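Local structure of peptidase S9 prolyl oligopeptidase catalytic domain-containing protein (Pyrococcus horikoshii, 4HXF) at residues 313-324 and 332-343. The protein probably cleaves peptides as a serine peptidase of the prolyl oligopeptidase family, and forms a self-compartmentalizing hexamer. Residues are numbered along the deposited sequence; the frame is centred on the assembly and turned at random.
Sequences IYLKETATRPAE and ERQLTDYNGLIF
E324 and T336 bring the backbones nearest, CA to CA 5.7 Å, where the turn after strand 332-334, type I from D337 to G340, wraps the start of strand 324-328 in the last blade of the beta-propeller. A bend at chi2 (-74°) turns the buried carboxylate of E324 onto the amides of this turn. OE2 takes T336 OG1 at 2.7 Å on its anti lone pair and Y338 N on the syn side; OE1 takes N339 N at 3.0 Å through its syn lone pair. R321 NH1 is salt-bridged both to this OE1, from above the carboxylate plane, and to D337 OD1, in the guanidinium plane at 2.9 Å and nearly straight at 169°. R321 CD makes a CH-pi contact over the F343 face, 3.8 Å from the centroid; the guanidinium plane runs within 3° of the ring plane. At the other end E332 spans strand 324-328, OE1 accepting from Y314 OH at 2.5 Å and OE2 salt-bridged to K316 NZ at 2.7 Å. A glutamine in place of E324 would probably leave one amide of the turn without an acceptor and R321 with only one of its two carboxylate partners. E324 OE1 and D337 OD1 are 4.4 Å apart, and R321 between them probably offsets their repulsion and keeps both ionised.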
loop_
_atom_site.group_PDB
_atom_site.type_symbol
_atom_site.label_atom_id
_atom_site.label_comp_id
_atom_site.label_asym_id
_atom_site.label_seq_id
_atom_site.Cartn_x
_atom_site.Cartn_y
_atom_site.Cartn_z
ATOM N N ILE A 313 -33.257 -15.745 32.200
ATOM C CA ILE A 313 -32.270 -14.673 32.444
ATOM C C ILE A 313 -32.765 -13.391 31.808
ATOM O O ILE A 313 -33.523 -13.426 30.802
ATOM C CB ILE A 313 -30.909 -15.085 31.946
ATOM C CG1 ILE A 313 -30.916 -15.560 30.522
ATOM C CG2 ILE A 313 -30.307 -16.167 32.860
ATOM C CD1 ILE A 313 -30.342 -14.720 29.480
ATOM N N TYR A 314 -32.314 -12.281 32.380
ATOM C CA TYR A 314 -32.723 -10.987 31.854
ATOM C C TYR A 314 -31.744 -9.907 32.209
ATOM O O TYR A 314 -31.019 -9.952 33.176
ATOM C CB TYR A 314 -34.142 -10.663 32.380
ATOM C CG TYR A 314 -34.365 -10.701 33.858
ATOM C CD1 TYR A 314 -34.801 -11.884 34.469
ATOM C CD2 TYR A 314 -34.182 -9.571 34.671
ATOM C CE1 TYR A 314 -35.025 -11.951 35.810
ATOM C CE2 TYR A 314 -34.426 -9.610 36.055
ATOM C CZ TYR A 314 -34.907 -10.809 36.604
ATOM O OH TYR A 314 -35.151 -10.872 37.926
ATOM N N LEU A 315 -31.793 -8.875 31.394
ATOM C CA LEU A 315 -30.964 -7.669 31.633
ATOM C C LEU A 315 -31.866 -6.603 32.269
ATOM O O LEU A 315 -32.929 -6.299 31.710
ATOM C CB LEU A 315 -30.475 -7.125 30.291
ATOM C CG LEU A 315 -29.373 -7.810 29.516
ATOM C CD1 LEU A 315 -29.054 -7.230 28.165
ATOM C CD2 LEU A 315 -28.059 -7.857 30.382
ATOM N N LYS A 316 -31.436 -6.036 33.406
ATOM C CA LYS A 316 -32.199 -5.031 34.139
ATOM C C LYS A 316 -31.323 -3.752 34.189
ATOM O O LYS A 316 -30.131 -3.828 34.600
ATOM C CB LYS A 316 -32.534 -5.505 35.511
ATOM C CG LYS A 316 -33.292 -4.394 36.346
ATOM C CD LYS A 316 -33.043 -4.443 37.825
ATOM C CE LYS A 316 -33.417 -5.758 38.472
ATOM N NZ LYS A 316 -33.303 -5.703 39.972
ATOM N N GLU A 317 -31.873 -2.642 33.698
ATOM C CA GLU A 317 -31.287 -1.335 33.845
ATOM C C GLU A 317 -32.118 -0.550 34.872
ATOM O O GLU A 317 -33.303 -0.791 34.999
ATOM C CB GLU A 317 -31.305 -0.689 32.479
ATOM C CG GLU A 317 -30.813 0.678 32.339
ATOM C CD GLU A 317 -30.516 1.006 30.919
ATOM O OE1 GLU A 317 -30.889 2.089 30.524
ATOM O OE2 GLU A 317 -29.897 0.210 30.165
ATOM N N THR A 318 -31.521 0.451 35.528
ATOM C CA THR A 318 -32.191 1.324 36.472
ATOM C C THR A 318 -31.809 2.792 36.156
ATOM O O THR A 318 -31.047 3.035 35.227
ATOM C CB THR A 318 -31.811 1.000 37.924
ATOM O OG1 THR A 318 -30.416 1.369 38.080
ATOM C CG2 THR A 318 -32.020 -0.532 38.195
ATOM N N ALA A 319 -32.432 3.769 36.852
ATOM C CA ALA A 319 -32.134 5.185 36.642
ATOM C C ALA A 319 -30.653 5.480 36.882
ATOM O O ALA A 319 -30.148 6.403 36.251
ATOM C CB ALA A 319 -32.943 6.084 37.549
ATOM N N THR A 320 -30.041 4.671 37.739
ATOM C CA THR A 320 -28.654 5.000 38.089
ATOM C C THR A 320 -27.613 3.953 37.648
ATOM O O THR A 320 -26.457 4.118 37.977
ATOM C CB THR A 320 -28.511 5.236 39.609
ATOM O OG1 THR A 320 -28.858 4.036 40.355
ATOM C CG2 THR A 320 -29.343 6.409 40.053
ATOM N N ARG A 321 -27.986 2.894 36.951
ATOM C CA ARG A 321 -27.048 1.845 36.478
ATOM C C ARG A 321 -27.443 1.344 35.091
ATOM O O ARG A 321 -28.581 0.931 34.888
ATOM C CB ARG A 321 -27.065 0.580 37.387
ATOM C CG ARG A 321 -26.295 0.817 38.721
ATOM C CD ARG A 321 -24.793 0.971 38.454
ATOM N NE ARG A 321 -24.175 -0.315 38.036
ATOM C CZ ARG A 321 -23.630 -1.241 38.850
ATOM N NH1 ARG A 321 -23.202 -2.439 38.371
ATOM N NH2 ARG A 321 -23.530 -0.966 40.155
ATOM N N PRO A 322 -26.492 1.300 34.198
ATOM C CA PRO A 322 -26.694 0.518 32.972
ATOM C C PRO A 322 -27.008 -0.897 33.290
ATOM O O PRO A 322 -26.719 -1.418 34.378
ATOM C CB PRO A 322 -25.344 0.623 32.234
ATOM C CG PRO A 322 -24.691 1.917 32.780
ATOM C CD PRO A 322 -25.149 1.956 34.234
ATOM N N ALA A 323 -27.521 -1.591 32.276
ATOM C CA ALA A 323 -27.981 -2.967 32.412
ATOM C C ALA A 323 -26.908 -3.877 32.969
ATOM O O ALA A 323 -25.736 -3.829 32.606
ATOM C CB ALA A 323 -28.443 -3.569 31.041
ATOM N N GLU A 324 -27.366 -4.769 33.826
ATOM C CA GLU A 324 -26.609 -5.929 34.251
ATOM C C GLU A 324 -27.500 -7.140 34.055
ATOM O O GLU A 324 -28.712 -7.042 33.987
ATOM C CB GLU A 324 -26.134 -5.846 35.742
ATOM C CG GLU A 324 -25.207 -4.702 36.094
ATOM C CD GLU A 324 -23.768 -4.827 35.606
ATOM O OE1 GLU A 324 -23.048 -3.804 35.697
ATOM O OE2 GLU A 324 -23.322 -5.943 35.165
ATOM N N GLU A 332 -34.899 -13.396 42.299
ATOM C CA GLU A 332 -33.951 -12.751 41.383
ATOM C C GLU A 332 -32.569 -12.868 42.007
ATOM O O GLU A 332 -32.434 -12.519 43.219
ATOM C CB GLU A 332 -34.309 -11.300 41.251
ATOM C CG GLU A 332 -33.269 -10.474 40.476
ATOM C CD GLU A 332 -33.747 -9.057 40.283
ATOM O OE1 GLU A 332 -34.619 -8.868 39.401
ATOM O OE2 GLU A 332 -33.348 -8.199 41.087
ATOM N N ARG A 333 -31.586 -13.281 41.197
ATOM C CA ARG A 333 -30.163 -13.313 41.600
ATOM C C ARG A 333 -29.441 -12.439 40.573
ATOM O O ARG A 333 -29.544 -12.704 39.402
ATOM C CB ARG A 333 -29.609 -14.748 41.483
ATOM C CG ARG A 333 -28.208 -14.980 42.110
ATOM C CD ARG A 333 -27.834 -16.476 42.383
ATOM N NE ARG A 333 -27.089 -17.164 41.299
ATOM N N GLN A 334 -28.643 -11.498 41.038
ATOM C CA GLN A 334 -27.787 -10.767 40.087
ATOM C C GLN A 334 -26.591 -11.638 39.634
ATOM O O GLN A 334 -25.957 -12.299 40.520
ATOM C CB GLN A 334 -27.347 -9.492 40.721
ATOM C CG GLN A 334 -26.531 -8.556 39.755
ATOM C CD GLN A 334 -26.167 -7.271 40.449
ATOM O OE1 GLN A 334 -26.678 -6.980 41.524
ATOM N NE2 GLN A 334 -25.224 -6.501 39.887
ATOM N N LEU A 335 -26.370 -11.769 38.344
ATOM C CA LEU A 335 -25.333 -12.603 37.765
ATOM C C LEU A 335 -24.106 -11.759 37.500
ATOM O O LEU A 335 -23.008 -12.312 37.557
ATOM C CB LEU A 335 -25.698 -13.347 36.426
ATOM C CG LEU A 335 -26.873 -14.323 36.682
ATOM C CD1 LEU A 335 -27.133 -14.987 35.334
ATOM C CD2 LEU A 335 -26.373 -15.279 37.769
ATOM N N THR A 336 -24.259 -10.523 37.026
ATOM C CA THR A 336 -23.037 -9.768 36.557
ATOM C C THR A 336 -22.961 -8.482 37.383
ATOM O O THR A 336 -23.985 -7.923 37.843
ATOM C CB THR A 336 -22.986 -9.469 35.079
ATOM O OG1 THR A 336 -23.993 -8.504 34.706
ATOM C CG2 THR A 336 -23.118 -10.678 34.165
ATOM N N ASP A 337 -21.756 -7.895 37.444
ATOM C CA ASP A 337 -21.556 -6.656 38.077
ATOM C C ASP A 337 -20.438 -5.860 37.321
ATOM O O ASP A 337 -19.441 -5.414 37.900
ATOM C CB ASP A 337 -21.136 -6.799 39.527
ATOM C CG ASP A 337 -21.236 -5.494 40.288
ATOM O OD1 ASP A 337 -21.996 -4.602 39.894
ATOM O OD2 ASP A 337 -20.518 -5.385 41.304
ATOM N N TYR A 338 -20.591 -5.778 36.006
ATOM C CA TYR A 338 -19.559 -5.166 35.152
ATOM C C TYR A 338 -19.188 -3.764 35.533
ATOM O O TYR A 338 -18.003 -3.449 35.554
ATOM C CB TYR A 338 -19.943 -5.149 33.673
ATOM C CG TYR A 338 -19.724 -6.465 32.971
ATOM C CD1 TYR A 338 -20.679 -7.451 32.972
ATOM C CD2 TYR A 338 -18.505 -6.770 32.419
ATOM C CE1 TYR A 338 -20.502 -8.676 32.361
ATOM C CE2 TYR A 338 -18.282 -8.030 31.869
ATOM C CZ TYR A 338 -19.288 -8.946 31.797
ATOM O OH TYR A 338 -19.045 -10.159 31.248
ATOM N N ASN A 339 -20.179 -2.934 35.928
ATOM C CA ASN A 339 -19.917 -1.532 36.237
ATOM C C ASN A 339 -19.800 -1.196 37.716
ATOM O O ASN A 339 -19.787 -0.054 38.108
ATOM C CB ASN A 339 -20.910 -0.607 35.524
ATOM C CG ASN A 339 -20.846 -0.728 34.000
ATOM O OD1 ASN A 339 -19.782 -0.591 33.465
ATOM N ND2 ASN A 339 -21.983 -1.026 33.351
ATOM N N GLY A 340 -19.773 -2.281 38.511
ATOM C CA GLY A 340 -19.741 -2.135 39.968
ATOM C C GLY A 340 -18.555 -1.368 40.490
ATOM O O GLY A 340 -18.699 -0.578 41.448
ATOM N N LEU A 341 -17.383 -1.564 39.901
ATOM C CA LEU A 341 -16.206 -0.855 40.383
ATOM C C LEU A 341 -16.211 0.576 39.964
ATOM O O LEU A 341 -15.805 1.450 40.758
ATOM C CB LEU A 341 -14.914 -1.579 39.998
ATOM C CG LEU A 341 -14.756 -3.059 40.439
ATOM C CD1 LEU A 341 -13.424 -3.645 40.024
ATOM C CD2 LEU A 341 -14.931 -3.159 41.957
ATOM N N ILE A 342 -16.611 0.880 38.737
ATOM C CA ILE A 342 -16.822 2.247 38.308
ATOM C C ILE A 342 -17.784 2.985 39.221
ATOM O O ILE A 342 -17.524 4.169 39.669
ATOM C CB ILE A 342 -17.263 2.345 36.848
ATOM C CG1 ILE A 342 -16.077 1.955 35.969
ATOM C CG2 ILE A 342 -17.738 3.782 36.532
ATOM C CD1 ILE A 342 -15.007 3.092 35.883
ATOM N N PHE A 343 -18.908 2.395 39.476
ATOM C CA PHE A 343 -19.907 3.113 40.207
ATOM C C PHE A 343 -19.617 3.313 41.678
ATOM O O PHE A 343 -20.258 4.201 42.284
ATOM C CB PHE A 343 -21.308 2.642 39.913
ATOM C CG PHE A 343 -21.811 3.166 38.577
ATOM C CD1 PHE A 343 -21.778 2.386 37.448
ATOM C CD2 PHE A 343 -22.360 4.438 38.474
ATOM C CE1 PHE A 343 -22.223 2.865 36.213
ATOM C CE2 PHE A 343 -22.844 4.916 37.226
ATOM C CZ PHE A 343 -22.751 4.153 36.099
HETATM O O HOH W 1 -24.217 -1.339 35.285
HETATM O O HOH W 2 -22.564 -2.919 42.173
#